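Local coordinates for arginine decarboxylase, A207R protein (Paramecium bursaria Chlorella virus 1, PDB 2NVA) that probably decarboxylates arginine to agmatine using pyridoxal 5'-phosphate, working as a two-subunit enzyme of the ornithine decarboxylase-like family, at residues 18-23 / 365-370; 48-53 / 353-358; 258-263 / 347-352; 262-267 / 282-287. One frame throughout, in Å; residues are numbered along the deposited sequence.

Contact 1: residues 18-23 / 365-370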
# COMPACT_ATOMS: atom_id res chain seq x y z
N SER A 18 -11.91 9.48 -9.20
CA SER A 18 -10.92 9.26 -10.25
C SER A 18 -11.36 8.03 -11.05
O SER A 18 -12.15 7.22 -10.57
CB SER A 18 -9.54 9.04 -9.65
OG SER A 18 -9.53 7.87 -8.84
N PHE A 19 -10.89 7.91 -12.29
CA PHE A 19 -11.35 6.80 -13.13
C PHE A 19 -10.28 6.33 -14.11
O PHE A 19 -9.53 7.13 -14.68
CB PHE A 19 -12.68 7.13 -13.85
CG PHE A 19 -12.62 8.32 -14.80
CD1 PHE A 19 -12.38 8.14 -16.17
CD2 PHE A 19 -12.85 9.62 -14.34
CE1 PHE A 19 -12.36 9.23 -17.05
CE2 PHE A 19 -12.81 10.72 -15.20
CZ PHE A 19 -12.57 10.53 -16.56
N TYR A 20 -10.22 5.01 -14.29
CA TYR A 20 -9.39 4.40 -15.31
C TYR A 20 -10.16 4.35 -16.61
O TYR A 20 -11.36 4.06 -16.60
CB TYR A 20 -9.01 2.97 -14.90
CG TYR A 20 -8.05 2.93 -13.73
CD1 TYR A 20 -6.67 2.91 -13.95
CD2 TYR A 20 -8.52 2.91 -12.43
CE1 TYR A 20 -5.78 2.88 -12.88
CE2 TYR A 20 -7.64 2.89 -11.35
CZ TYR A 20 -6.27 2.87 -11.58
OH TYR A 20 -5.40 2.83 -10.51
N VAL A 21 -9.48 4.65 -17.72
CA VAL A 21 -10.06 4.42 -19.05
C VAL A 21 -9.22 3.32 -19.68
O VAL A 21 -8.03 3.53 -19.96
CB VAL A 21 -10.06 5.69 -19.94
CG1 VAL A 21 -10.66 5.39 -21.33
CG2 VAL A 21 -10.80 6.83 -19.23
N SER A 22 -9.84 2.17 -19.89
CA SER A 22 -9.12 0.95 -20.28
C SER A 22 -9.51 0.51 -21.67
O SER A 22 -10.69 0.58 -22.03
CB SER A 22 -9.42 -0.15 -19.26
OG SER A 22 -9.03 0.27 -17.96
N SER A 23 -8.53 0.07 -22.45
CA SER A 23 -8.79 -0.33 -23.84
C SER A 23 -8.30 -1.74 -24.16
O SER A 23 -7.11 -1.96 -24.37
CB SER A 23 -8.18 0.66 -24.83
OG SER A 23 -6.87 1.01 -24.40
N GLY A 365 -9.35 6.08 -2.06
CA GLY A 365 -9.04 4.85 -2.80
C GLY A 365 -10.11 4.39 -3.77
O GLY A 365 -9.88 3.44 -4.51
N GLU A 366 -11.25 5.07 -3.81
CA GLU A 366 -12.32 4.68 -4.73
C GLU A 366 -12.02 5.16 -6.13
O GLU A 366 -11.38 6.20 -6.33
CB GLU A 366 -13.68 5.20 -4.25
CG GLU A 366 -14.09 4.60 -2.91
CD GLU A 366 -15.56 4.56 -2.72
OE1 GLU A 366 -16.15 5.64 -2.45
OE2 GLU A 366 -16.16 3.46 -2.82
N TYR A 367 -12.47 4.39 -7.11
CA TYR A 367 -12.30 4.76 -8.51
C TYR A 367 -13.35 4.06 -9.35
O TYR A 367 -13.88 3.01 -8.97
CB TYR A 367 -10.89 4.41 -9.02
CG TYR A 367 -10.55 2.93 -8.94
CD1 TYR A 367 -10.86 2.06 -9.97
CD2 TYR A 367 -9.90 2.41 -7.82
CE1 TYR A 367 -10.57 0.71 -9.90
CE2 TYR A 367 -9.59 1.06 -7.75
CZ TYR A 367 -9.93 0.21 -8.79
OH TYR A 367 -9.62 -1.14 -8.72
N ASP A 368 -13.65 4.65 -10.50
CA ASP A 368 -14.48 4.00 -11.52
C ASP A 368 -13.61 3.46 -12.66
O ASP A 368 -12.43 3.80 -12.77
CB ASP A 368 -15.48 5.01 -12.09
CG ASP A 368 -16.53 5.45 -11.07
OD1 ASP A 368 -17.01 4.58 -10.30
OD2 ASP A 368 -16.87 6.65 -11.05
N VAL A 369 -14.20 2.63 -13.51
CA VAL A 369 -13.50 2.12 -14.68
C VAL A 369 -14.41 2.25 -15.89
O VAL A 369 -15.55 1.79 -15.86
CB VAL A 369 -13.07 0.63 -14.50
CG1 VAL A 369 -12.25 0.18 -15.70
CG2 VAL A 369 -12.24 0.44 -13.22
N TYR A 370 -13.90 2.88 -16.95
CA TYR A 370 -14.64 2.98 -18.22
C TYR A 370 -13.87 2.21 -19.28
O TYR A 370 -12.66 2.39 -19.42
CB TYR A 370 -14.73 4.43 -18.67
CG TYR A 370 -15.67 5.27 -17.83
CD1 TYR A 370 -17.03 5.30 -18.10
CD2 TYR A 370 -15.18 6.04 -16.78
CE1 TYR A 370 -17.91 6.08 -17.34
CE2 TYR A 370 -16.04 6.82 -16.01
CZ TYR A 370 -17.39 6.82 -16.27
OH TYR A 370 -18.24 7.61 -15.52
O HOH W 1 -11.10 8.99 -6.46
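Y370 N donates to Y20 O in the straightest of four backbone hydrogen bonds joining 18-23 to 365-370, 2.8 Å long and 175° at the hydrogen. The others run from Y20 N to D368 O, from S22 N to Y370 O and from D368 N to S18 O. Y20 thus bonds through both its N and its O, to D368 and Y370, as every second residue does in a parallel pair. Beyond the last backbone bond a water bridges the segments, accepting from S18 N and donating to E366 O, while the hydroxyl of S18 turns to E284.

Outside this spine the aromatic side chains meet in two pairs, one on each face of the sheet. The CD2-CE2 edge of Y20 comes over one face of Y367, with the planes at 79° and Y20 CD2 3.5 Å from Y367 CD1; this is a T-shaped pair. Y367 presents that face because its CG sits between the backbone N and the carbonyl carbon (chi1 60°). On the other side of the sheet Y370 turns an edge toward the face of F19 in an offset version, Y370 CD2 lying 3.6 Å from F19 CD1, and F19 also packs on helix 2-11. Strand 262-274 flanks 18-22 across its other edge, running antiparallel. The arrangement is a mixed beta sheet in which strands from the two ends of the chain lie side by side.

Contact 2: residues 48-53 / 353-358. With PL2 ((4-{[(4-{[amino(imino)methyl]amino}butyl)amino]methyl}-5-hydroxy-6-methylpyridin-3-yl)methyl dihydrogen phosphate), chain I.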
# COMPACT_ATOMS: atom_id res chain seq x y z
N LYS A 48 -1.21 -10.80 -11.30
CA LYS A 48 -0.93 -9.87 -10.21
C LYS A 48 -0.69 -8.44 -10.66
O LYS A 48 -0.89 -7.51 -9.88
CB LYS A 48 0.30 -10.36 -9.41
CG LYS A 48 1.55 -10.50 -10.27
CD LYS A 48 2.79 -10.91 -9.48
CE LYS A 48 2.91 -12.42 -9.32
NZ LYS A 48 3.01 -13.21 -10.64
N CYS A 49 -0.26 -8.27 -11.90
CA CYS A 49 0.06 -6.94 -12.42
C CYS A 49 -1.20 -6.09 -12.63
O CYS A 49 -1.18 -4.88 -12.38
CB CYS A 49 0.84 -7.07 -13.73
SG CYS A 49 1.41 -5.51 -14.44
N ASN A 50 -2.28 -6.74 -13.07
CA ASN A 50 -3.57 -6.10 -13.28
C ASN A 50 -4.58 -7.21 -13.49
O ASN A 50 -4.52 -7.95 -14.48
CB ASN A 50 -3.54 -5.18 -14.51
CG ASN A 50 -4.78 -4.32 -14.61
OD1 ASN A 50 -5.84 -4.69 -14.12
ND2 ASN A 50 -4.64 -3.15 -15.24
N ASN A 51 -5.49 -7.35 -12.53
CA ASN A 51 -6.48 -8.43 -12.56
C ASN A 51 -7.87 -7.97 -13.04
O ASN A 51 -8.86 -8.65 -12.79
CB ASN A 51 -6.59 -9.07 -11.18
CG ASN A 51 -6.82 -8.04 -10.09
OD1 ASN A 51 -7.33 -6.95 -10.33
ND2 ASN A 51 -6.44 -8.40 -8.86
N ASP A 52 -7.92 -6.82 -13.70
CA ASP A 52 -9.14 -6.32 -14.31
C ASP A 52 -9.82 -7.44 -15.11
O ASP A 52 -9.20 -8.06 -15.97
CB ASP A 52 -8.80 -5.12 -15.21
CG ASP A 52 -10.00 -4.58 -15.95
OD1 ASP A 52 -10.23 -5.01 -17.10
OD2 ASP A 52 -10.73 -3.74 -15.37
N GLU A 53 -11.09 -7.70 -14.83
CA GLU A 53 -11.74 -8.86 -15.44
C GLU A 53 -11.92 -8.79 -16.96
O GLU A 53 -11.95 -9.84 -17.62
CB GLU A 53 -13.03 -9.25 -14.71
CG GLU A 53 -14.19 -8.32 -14.86
CD GLU A 53 -15.42 -8.82 -14.09
OE1 GLU A 53 -16.52 -8.88 -14.68
OE2 GLU A 53 -15.27 -9.17 -12.89
N TYR A 353 0.59 -2.46 -12.13
CA TYR A 353 0.83 -2.30 -10.69
C TYR A 353 0.25 -0.97 -10.22
O TYR A 353 0.90 -0.22 -9.49
CB TYR A 353 2.34 -2.41 -10.36
CG TYR A 353 2.92 -3.71 -10.85
CD1 TYR A 353 2.57 -4.92 -10.23
CD2 TYR A 353 3.79 -3.75 -11.93
CE1 TYR A 353 3.07 -6.13 -10.68
CE2 TYR A 353 4.31 -4.96 -12.39
CZ TYR A 353 3.93 -6.14 -11.76
OH TYR A 353 4.42 -7.35 -12.21
N THR A 354 -0.99 -0.69 -10.64
CA THR A 354 -1.66 0.56 -10.30
C THR A 354 -2.94 0.25 -9.52
O THR A 354 -2.94 0.32 -8.28
CB THR A 354 -1.93 1.42 -11.55
OG1 THR A 354 -2.68 0.65 -12.52
CG2 THR A 354 -0.61 1.84 -12.18
N ASN A 355 -4.00 -0.13 -10.23
CA ASN A 355 -5.27 -0.45 -9.58
C ASN A 355 -5.19 -1.64 -8.60
O ASN A 355 -5.91 -1.65 -7.62
CB ASN A 355 -6.40 -0.67 -10.60
CG ASN A 355 -6.00 -1.58 -11.75
OD1 ASN A 355 -5.23 -1.18 -12.64
ND2 ASN A 355 -6.55 -2.80 -11.77
N VAL A 356 -4.33 -2.61 -8.88
CA VAL A 356 -4.21 -3.80 -8.00
C VAL A 356 -3.67 -3.46 -6.61
O VAL A 356 -3.82 -4.24 -5.67
CB VAL A 356 -3.32 -4.90 -8.61
CG1 VAL A 356 -4.01 -5.54 -9.83
CG2 VAL A 356 -1.93 -4.35 -9.00
N LEU A 357 -3.03 -2.30 -6.49
CA LEU A 357 -2.39 -1.94 -5.22
C LEU A 357 -3.15 -0.89 -4.40
O LEU A 357 -2.60 -0.28 -3.47
CB LEU A 357 -0.96 -1.51 -5.46
CG LEU A 357 -0.04 -2.72 -5.61
CD1 LEU A 357 1.06 -2.43 -6.59
CD2 LEU A 357 0.53 -3.11 -4.26
N THR A 358 -4.43 -0.71 -4.73
CA THR A 358 -5.29 0.29 -4.09
C THR A 358 -5.51 -0.05 -2.61
O THR A 358 -5.70 -1.20 -2.26
CB THR A 358 -6.65 0.41 -4.83
OG1 THR A 358 -6.38 0.80 -6.19
CG2 THR A 358 -7.53 1.48 -4.20
N1 PL2 I . 6.33 -13.65 -12.88
C2 PL2 I . 6.64 -13.65 -11.58
C2A PL2 I . 6.87 -14.98 -10.84
C3 PL2 I . 6.75 -12.42 -10.91
O3 PL2 I . 7.08 -12.45 -9.59
C4 PL2 I . 6.55 -11.20 -11.58
C4A PL2 I . 6.65 -9.81 -10.88
C5 PL2 I . 6.23 -11.28 -12.95
C6 PL2 I . 6.13 -12.52 -13.57
P PL2 I . 6.66 -7.93 -14.93
N PL2 I . 7.56 -9.83 -9.71
CA PL2 I . 7.07 -8.95 -8.64
CG PL2 I . 6.48 -6.57 -7.99
OP2 PL2 I . 7.81 -6.83 -14.73
OP3 PL2 I . 5.25 -7.18 -14.62
OP1 PL2 I . 6.70 -8.54 -16.30
OP4 PL2 I . 6.93 -8.98 -13.74
C5M PL2 I . 6.00 -10.00 -13.79
CB PL2 I . 6.89 -7.50 -9.14
CD PL2 I . 6.33 -5.11 -8.48
NE PL2 I . 5.84 -4.34 -7.32
CZ PL2 I . 5.31 -3.10 -7.36
NH2 PL2 I . 4.90 -2.53 -6.20
NH1 PL2 I . 5.21 -2.44 -8.52
O HOH W 2 -2.89 -2.68 -11.81
O HOH W 3 -6.46 -0.85 -15.07
O HOH W 4 -5.71 -6.40 -6.32
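N50 OD1 is gripped from opposite faces of its amide. D52 N closes an Asx turn onto it at 3.0 Å, and N355 ND2 reaches it at 3.1 Å across the contact. The second bond is straight at the hydrogen (177°) and lies in the amide plane of N355, yet it arrives from well above the carbonyl plane of N50; the two amide planes are 61° apart. A water joins N50 ND2 to N355 OD1, and the same N50 ND2 also donates to the carbonyl of G351. A backbone bond from Y353 N to C49 O, 3.0 Å long, adds a direct link.

V356 packs beside it: its CG1 touches N50 CA at 3.5 Å and leans on the amide of N51, while CG2 sits on the carbonyls of K48 and C49. Farther along, the Y353 ring is layered between C49 and the bound pyridoxal-phosphate-agmatine adduct. C49 SG, trans to its own N (chi1 -176°), is carried over one face, 3.8 Å from the ring centroid, and ligand CD lies over the middle of the other. Held flat in this way, Y353 directs its OH to the phosphate, with Y353 OH 2.6 Å from ligand OP3. K48, salt-bridged to D67, brings its NZ 3.8 Å from ligand C2. The whole is one wall of a pyridoxal 5'-phosphate site, where the loop after barrel strand 41-46 meets a loop preceding the C-terminal strand.

Contact 3: residues 258-263 / 347-352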
# COMPACT_ATOMS: atom_id res chain seq x y z
N ALA A 258 0.03 -4.99 -19.51
CA ALA A 258 -0.82 -4.18 -18.62
C ALA A 258 -0.50 -2.69 -18.65
O ALA A 258 -1.40 -1.87 -18.46
CB ALA A 258 -0.76 -4.72 -17.18
N GLU A 259 0.76 -2.33 -18.89
CA GLU A 259 1.14 -0.91 -18.77
C GLU A 259 0.23 0.03 -19.57
O GLU A 259 -0.34 0.98 -19.02
CB GLU A 259 2.60 -0.68 -19.15
CG GLU A 259 3.04 0.79 -19.08
CD GLU A 259 4.52 1.02 -19.36
OE1 GLU A 259 5.28 0.04 -19.51
OE2 GLU A 259 4.94 2.20 -19.43
N HIS A 260 0.08 -0.24 -20.86
CA HIS A 260 -0.60 0.68 -21.77
C HIS A 260 -2.10 0.45 -21.84
O HIS A 260 -2.81 1.13 -22.59
CB HIS A 260 0.01 0.58 -23.17
CG HIS A 260 1.49 0.82 -23.19
ND1 HIS A 260 2.06 2.01 -22.77
CD2 HIS A 260 2.52 0.02 -23.57
CE1 HIS A 260 3.37 1.93 -22.88
NE2 HIS A 260 3.68 0.74 -23.37
N TYR A 261 -2.58 -0.52 -21.07
CA TYR A 261 -3.99 -0.87 -21.07
C TYR A 261 -4.91 0.28 -20.64
O TYR A 261 -6.02 0.43 -21.15
CB TYR A 261 -4.21 -2.08 -20.16
CG TYR A 261 -5.66 -2.55 -20.01
CD1 TYR A 261 -6.46 -2.81 -21.13
CD2 TYR A 261 -6.20 -2.79 -18.74
CE1 TYR A 261 -7.78 -3.25 -20.97
CE2 TYR A 261 -7.49 -3.23 -18.57
CZ TYR A 261 -8.29 -3.47 -19.69
OH TYR A 261 -9.58 -3.92 -19.52
N SER A 262 -4.44 1.07 -19.68
CA SER A 262 -5.26 2.08 -19.03
C SER A 262 -4.56 3.43 -18.93
O SER A 262 -3.33 3.50 -18.91
CB SER A 262 -5.63 1.63 -17.61
OG SER A 262 -6.30 0.38 -17.62
N VAL A 263 -5.36 4.49 -18.87
CA VAL A 263 -4.90 5.79 -18.36
C VAL A 263 -5.69 6.04 -17.08
O VAL A 263 -6.75 5.47 -16.90
CB VAL A 263 -5.09 6.95 -19.38
CG1 VAL A 263 -4.33 6.65 -20.70
CG2 VAL A 263 -6.57 7.22 -19.67
N PHE A 347 -3.08 10.46 -16.45
CA PHE A 347 -1.74 9.91 -16.50
C PHE A 347 -1.72 8.76 -17.50
O PHE A 347 -2.44 7.76 -17.31
CB PHE A 347 -1.31 9.43 -15.11
CG PHE A 347 -1.07 10.55 -14.14
CD1 PHE A 347 0.21 11.06 -13.96
CD2 PHE A 347 -2.14 11.13 -13.44
CE1 PHE A 347 0.44 12.11 -13.07
CE2 PHE A 347 -1.92 12.18 -12.54
CZ PHE A 347 -0.61 12.68 -12.36
N PRO A 348 -0.92 8.91 -18.57
CA PRO A 348 -0.85 7.88 -19.60
C PRO A 348 -0.21 6.59 -19.08
O PRO A 348 0.55 6.64 -18.13
CB PRO A 348 0.06 8.50 -20.68
CG PRO A 348 0.09 9.98 -20.39
CD PRO A 348 -0.08 10.09 -18.89
N SER A 349 -0.52 5.46 -19.73
CA SER A 349 0.16 4.18 -19.47
C SER A 349 0.16 3.82 -17.99
O SER A 349 1.20 3.57 -17.38
CB SER A 349 1.58 4.19 -20.06
OG SER A 349 1.53 4.43 -21.48
N TRP A 350 -1.05 3.81 -17.43
CA TRP A 350 -1.20 3.63 -15.98
C TRP A 350 -1.93 2.33 -15.64
O TRP A 350 -2.82 2.31 -14.79
CB TRP A 350 -1.88 4.86 -15.34
CG TRP A 350 -1.33 5.11 -13.97
CD1 TRP A 350 -1.94 4.89 -12.77
CD2 TRP A 350 -0.02 5.57 -13.68
NE1 TRP A 350 -1.08 5.20 -11.73
CE2 TRP A 350 0.11 5.63 -12.27
CE3 TRP A 350 1.08 5.94 -14.48
CZ2 TRP A 350 1.29 6.03 -11.63
CZ3 TRP A 350 2.26 6.37 -13.85
CH2 TRP A 350 2.35 6.41 -12.44
N GLY A 351 -1.53 1.24 -16.31
CA GLY A 351 -2.21 -0.03 -16.13
C GLY A 351 -1.42 -1.12 -15.39
O GLY A 351 -1.99 -2.15 -15.06
N ALA A 352 -0.14 -0.88 -15.11
CA ALA A 352 0.72 -1.90 -14.50
C ALA A 352 1.05 -1.59 -13.05
O ALA A 352 1.69 -0.58 -12.78
CB ALA A 352 1.98 -2.06 -15.32
O HOH W 5 4.02 4.14 -17.47
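The H260 imidazole receives S349 OG at its edge, near the ring plane, while E259 CG lies over one of its faces. H260 ND1 and S349 OG are 2.8 Å apart in a hydrogen bond whose direction is not fixed by the heavy atoms. The far nitrogen, NE2, is bonded to the carbonyl of A219, so both nitrogens of the ring are engaged and its rotation is set. S349 can meet the ring because its OG stands opposite the carbonyl carbon and beside its own backbone N (chi1 -58°). A second flat group, the W350 indole, has F347 CB over one face and gives its NE1 to G289 O, away from 258-263.

Two backbone bonds join the segments directly. W350 N donates to S262 O at 2.7 Å, and G351 N donates to E259 O in a more bent bond of 139° at the hydrogen. A water hydrogen-bonds to both E259 OE2 and S349 O. At G351 the backbones come very close in a CA-H...O contact, with G351 CA 3.1 Å from A258 O. A352 CB rests on E259 CA at 3.7 Å, and V263 CG1 packs against P348 CA.

Thus the turn that leads from helix 255-258 into strand 262-274 is bound to the loop leaving strand 344-347. Around them, strand 18-22 pairs with 262-263, helices 24-37 and 53-61 pack against Y261, and C49 touches A258.

Contact 4: residues 262-267 / 282-287. With PL2 ((4-{[(4-{[amino(imino)methyl]amino}butyl)amino]methyl}-5-hydroxy-6-methylpyridin-3-yl)methyl dihydrogen phosphate), chain J.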
# COMPACT_ATOMS: atom_id res chain seq x y z
N SER A 262 -4.44 1.07 -19.68
CA SER A 262 -5.26 2.08 -19.03
C SER A 262 -4.56 3.43 -18.93
O SER A 262 -3.33 3.50 -18.91
CB SER A 262 -5.63 1.63 -17.61
OG SER A 262 -6.30 0.38 -17.62
N VAL A 263 -5.36 4.49 -18.87
CA VAL A 263 -4.90 5.79 -18.36
C VAL A 263 -5.69 6.04 -17.08
O VAL A 263 -6.75 5.47 -16.90
CB VAL A 263 -5.09 6.95 -19.38
CG1 VAL A 263 -4.33 6.65 -20.70
CG2 VAL A 263 -6.57 7.22 -19.67
N LEU A 264 -5.16 6.88 -16.19
CA LEU A 264 -5.88 7.20 -14.95
C LEU A 264 -6.18 8.69 -14.90
O LEU A 264 -5.27 9.50 -14.88
CB LEU A 264 -5.07 6.78 -13.72
CG LEU A 264 -5.67 7.07 -12.33
CD1 LEU A 264 -7.11 6.57 -12.18
CD2 LEU A 264 -4.77 6.45 -11.25
N ALA A 265 -7.46 9.03 -14.90
CA ALA A 265 -7.92 10.42 -14.85
C ALA A 265 -8.23 10.82 -13.40
O ALA A 265 -8.85 10.06 -12.67
CB ALA A 265 -9.16 10.60 -15.71
N THR A 266 -7.74 11.99 -13.01
CA THR A 266 -7.90 12.47 -11.65
C THR A 266 -8.10 13.99 -11.66
O THR A 266 -7.63 14.69 -12.57
CB THR A 266 -6.71 12.05 -10.74
OG1 THR A 266 -6.91 12.52 -9.40
CG2 THR A 266 -5.36 12.58 -11.25
N GLN A 267 -8.80 14.48 -10.64
CA GLN A 267 -9.20 15.88 -10.60
C GLN A 267 -8.43 16.67 -9.53
O GLN A 267 -8.14 16.14 -8.46
CB GLN A 267 -10.71 15.98 -10.30
CG GLN A 267 -11.31 17.35 -10.56
CD GLN A 267 -12.77 17.44 -10.12
OE1 GLN A 267 -13.13 17.00 -9.03
NE2 GLN A 267 -13.62 18.02 -10.96
N PHE A 282 -4.91 16.12 -5.45
CA PHE A 282 -5.75 15.33 -6.37
C PHE A 282 -6.62 14.34 -5.63
O PHE A 282 -6.30 13.97 -4.51
CB PHE A 282 -4.88 14.59 -7.38
CG PHE A 282 -4.17 15.51 -8.34
CD1 PHE A 282 -4.74 15.81 -9.59
CD2 PHE A 282 -2.97 16.13 -7.98
CE1 PHE A 282 -4.10 16.68 -10.47
CE2 PHE A 282 -2.33 17.01 -8.84
CZ PHE A 282 -2.90 17.28 -10.10
N ASN A 283 -7.71 13.89 -6.27
CA ASN A 283 -8.54 12.84 -5.66
C ASN A 283 -7.97 11.43 -5.91
O ASN A 283 -8.71 10.45 -6.07
CB ASN A 283 -10.02 12.96 -6.06
CG ASN A 283 -10.25 12.81 -7.57
OD1 ASN A 283 -9.32 12.74 -8.37
ND2 ASN A 283 -11.52 12.73 -7.95
N GLU A 284 -6.64 11.37 -5.94
CA GLU A 284 -5.87 10.13 -6.03
C GLU A 284 -4.69 10.22 -5.07
O GLU A 284 -4.45 11.28 -4.48
CB GLU A 284 -5.36 9.93 -7.45
CG GLU A 284 -6.20 8.97 -8.27
CD GLU A 284 -6.22 7.54 -7.74
OE1 GLU A 284 -7.15 6.81 -8.08
OE2 GLU A 284 -5.31 7.16 -6.96
N SER A 285 -3.96 9.12 -4.90
CA SER A 285 -2.84 9.12 -3.96
C SER A 285 -1.89 7.95 -4.19
O SER A 285 -2.22 7.02 -4.94
CB SER A 285 -3.36 9.12 -2.51
OG SER A 285 -3.65 7.80 -2.06
N THR A 286 -0.72 8.02 -3.55
CA THR A 286 0.23 6.90 -3.56
C THR A 286 -0.32 5.67 -2.83
O THR A 286 0.16 4.56 -3.03
CB THR A 286 1.58 7.29 -2.93
OG1 THR A 286 1.38 7.72 -1.58
CG2 THR A 286 2.24 8.40 -3.72
N TYR A 287 -1.35 5.89 -2.01
CA TYR A 287 -2.09 4.80 -1.35
C TYR A 287 -3.29 4.33 -2.18
O TYR A 287 -3.98 3.36 -1.82
CB TYR A 287 -2.56 5.26 0.03
CG TYR A 287 -1.43 5.50 1.00
CD1 TYR A 287 -0.77 4.43 1.60
CD2 TYR A 287 -1.00 6.80 1.30
CE1 TYR A 287 0.27 4.65 2.51
CE2 TYR A 287 0.04 7.02 2.21
CZ TYR A 287 0.66 5.94 2.81
OH TYR A 287 1.69 6.16 3.71
N1 PL2 J . -4.62 14.17 12.87
C2 PL2 J . -4.20 14.40 11.61
C2A PL2 J . -4.73 15.64 10.88
C3 PL2 J . -3.28 13.53 11.01
O3 PL2 J . -2.86 13.79 9.74
C4 PL2 J . -2.81 12.40 11.72
C4A PL2 J . -1.80 11.37 11.15
C5 PL2 J . -3.30 12.22 13.04
C6 PL2 J . -4.20 13.13 13.58
P PL2 J . -1.02 9.77 15.11
N PL2 J . -0.96 11.91 10.09
CA PL2 J . -0.88 10.93 8.97
CG PL2 J . 0.37 8.83 8.28
OP2 PL2 J . 0.54 9.58 15.05
OP3 PL2 J . -1.66 8.34 14.72
OP1 PL2 J . -1.48 10.16 16.46
OP4 PL2 J . -1.45 10.82 13.95
C5M PL2 J . -2.82 11.03 13.89
CB PL2 J . -0.33 9.56 9.45
CD PL2 J . 1.04 7.53 8.76
NE PL2 J . 1.32 6.72 7.57
CZ PL2 J . 1.64 5.42 7.61
NH2 PL2 J . 1.86 4.76 6.46
NH1 PL2 J . 1.75 4.79 8.77
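T266 lies across F282 at about a right angle, its CG2 meeting F282 CD1 at 3.7 Å and its OG1 close to F282 CB. The same hydroxyl makes the shortest polar bond here: T266 OG1 donates to N283 OD1 at 2.6 Å, nearly head-on to the amide oxygen. N283 OD1 has a second donor, Q267 N, at 2.9 Å; this bond is straight at the hydrogen (173°) but comes from above the amide plane. The torsion of N283 explains the double grip, since its CG lies between the backbone N and the carbonyl carbon (chi1 62°) and the amide is folded back toward the strand. N283 N returns a bond to Q267 O, 3.2 Å long, and F282 CA lies near the same carbonyl oxygen.

E284 lays its CB and CG against T266 OG1 and CB, and its carboxylate carbon CD is 4.0 Å from L264 CD2. The acid is claimed on both oxygens: OE1 takes the hydroxyl of S18, while OE2 accepts from S285 N and from the backbone of G289. Beyond it Y287, whose OH is also hydrogen-bonded to D325, accepts from ligand NH2, the guanidinium end of the agmatine adduct, whose phosphate is held by the second subunit. N283 and E284, each bonded to backbone N-H groups as well as a hydroxyl, are consistent with a fixed path for the loop leading to Y287, in an active site shared between subunits.

After helix 2-11 the chain enters strand 18-22, whose partner arrives only at the C-terminal strand, so contact 1 encloses the other three. Contact 2 comes next, linking a barrel loop at 48-53 to 353-358. Contact 3 lies within that span and joins 258-263 to 347-352 as the barrel hands over to the beta sheet. Contact 4 continues along the same strand, 262-274, and closes the shorter excursion to 282-287. None of them crosses another. They also touch directly: S22 meets S262 between contacts 1 and 3, and D52 meets Y261 between contacts 2 and 3, tying terminal strands, barrel loops and cofactor site together.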